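Local coordinates for protein transcriptional repressor (Vibrio fischeri, PDB 3KV1) that probably represses transcription as a SorC-family regulator that binds DNA and responds to a sugar ligand, at residues A[122-126]-A[127-131]. Residues are numbered along the deposited sequence; the frame is centred on the assembly and turned at random.
Sequences AYVND and PSLRS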
# COMPACT_ATOMS: atom_id res chain seq x y z
N ALA A 122 10.09 -0.15 2.71
CA ALA A 122 10.95 -1.35 2.83
C ALA A 122 12.22 -1.04 3.61
O ALA A 122 12.69 -1.86 4.41
CB ALA A 122 11.33 -1.86 1.44
N TYR A 123 12.78 0.15 3.38
CA TYR A 123 14.12 0.49 3.89
C TYR A 123 14.14 1.78 4.68
O TYR A 123 13.39 2.71 4.37
CB TYR A 123 15.14 0.63 2.75
CG TYR A 123 15.23 -0.62 1.91
CD1 TYR A 123 15.64 -1.81 2.48
CD2 TYR A 123 14.89 -0.61 0.57
CE1 TYR A 123 15.71 -2.99 1.74
CE2 TYR A 123 14.97 -1.77 -0.19
CZ TYR A 123 15.37 -2.96 0.40
OH TYR A 123 15.46 -4.10 -0.37
N VAL A 124 14.99 1.84 5.71
CA VAL A 124 15.20 3.08 6.44
C VAL A 124 16.71 3.22 6.66
O VAL A 124 17.46 2.24 6.54
CB VAL A 124 14.44 3.08 7.78
CG1 VAL A 124 12.96 2.98 7.53
CG2 VAL A 124 14.89 1.93 8.66
N ASN A 125 17.16 4.42 6.97
CA ASN A 125 18.60 4.66 7.11
C ASN A 125 19.13 4.51 8.53
O ASN A 125 20.31 4.78 8.80
CB ASN A 125 18.98 6.02 6.52
CG ASN A 125 18.43 7.19 7.32
OD1 ASN A 125 18.57 8.34 6.92
ND2 ASN A 125 17.81 6.90 8.46
N ASP A 126 18.27 4.05 9.45
CA ASP A 126 18.62 4.01 10.87
C ASP A 126 17.73 3.03 11.62
O ASP A 126 16.51 3.09 11.51
CB ASP A 126 18.47 5.40 11.48
CG ASP A 126 18.28 5.37 12.99
OD1 ASP A 126 19.10 4.72 13.70
OD2 ASP A 126 17.33 6.01 13.48
N PRO A 127 18.33 2.12 12.40
CA PRO A 127 17.52 1.15 13.14
C PRO A 127 16.55 1.82 14.13
O PRO A 127 15.56 1.20 14.49
CB PRO A 127 18.56 0.31 13.90
CG PRO A 127 19.81 1.17 13.93
CD PRO A 127 19.78 1.97 12.66
N SER A 128 16.82 3.05 14.58
CA SER A 128 15.82 3.72 15.45
C SER A 128 14.56 4.07 14.70
O SER A 128 13.46 4.05 15.28
CB SER A 128 16.39 4.96 16.12
OG SER A 128 17.42 4.57 17.03
N LEU A 129 14.70 4.40 13.41
CA LEU A 129 13.53 4.69 12.60
C LEU A 129 12.82 3.36 12.33
O LEU A 129 11.59 3.30 12.39
CB LEU A 129 13.91 5.44 11.31
CG LEU A 129 12.77 5.99 10.46
CD1 LEU A 129 12.02 7.05 11.24
CD2 LEU A 129 13.25 6.55 9.11
N ARG A 130 13.59 2.30 12.07
CA ARG A 130 13.03 0.96 11.94
C ARG A 130 12.15 0.61 13.14
O ARG A 130 11.04 0.10 12.98
CB ARG A 130 14.13 -0.12 11.78
CG ARG A 130 13.58 -1.54 11.66
CD ARG A 130 14.72 -2.59 11.52
NE ARG A 130 14.17 -3.94 11.57
CZ ARG A 130 13.81 -4.56 12.69
NH1 ARG A 130 13.96 -3.97 13.87
NH2 ARG A 130 13.32 -5.78 12.63
N SER A 131 12.69 0.80 14.34
CA SER A 131 12.00 0.41 15.56
C SER A 131 10.70 1.20 15.68
O SER A 131 9.67 0.65 16.07
CB SER A 131 12.86 0.70 16.79
OG SER A 131 12.17 0.37 17.98
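D126 folds its carboxylate back over the first turn of the helix that starts at P127. In the conformer described, with CG swung away from the backbone N (chi1 158°), OD1 accepts from S128 N at 3.0 Å in a nearly straight bond, the N-H coming from well above the carboxylate plane rather than within it. OD2 of the same conformer takes a weak, bent bond from L129 N (3.1 Å) and lies 3.0 Å from S128 CB. Although D126 itself is still extended, its O accepts the first i to i+4 bond of the helix, from R130 N at 3.1 Å, 167° at the hydrogen and in the carbonyl plane, and L129 N bonds weakly to the same oxygen. L129 N is thus shared between the carbonyl and the side chain of one residue.

Next to the cap, V124 turns its side chain to the helix. Its CG1 and CB both lie 3.9 Å from L129 CD2, while V124 CG2 lies 3.8 Å from R130 CB. R130 extends away from V124, and its NE makes a weak hydrogen bond to V210 O. The second subunit borders this patch, with its H136 packing on V124 and its A132 on L129. The arrangement is an aspartate N-cap followed by proline at the first helical position, joining the loop after strand 114-116 to helix 127-134 at the subunit interface.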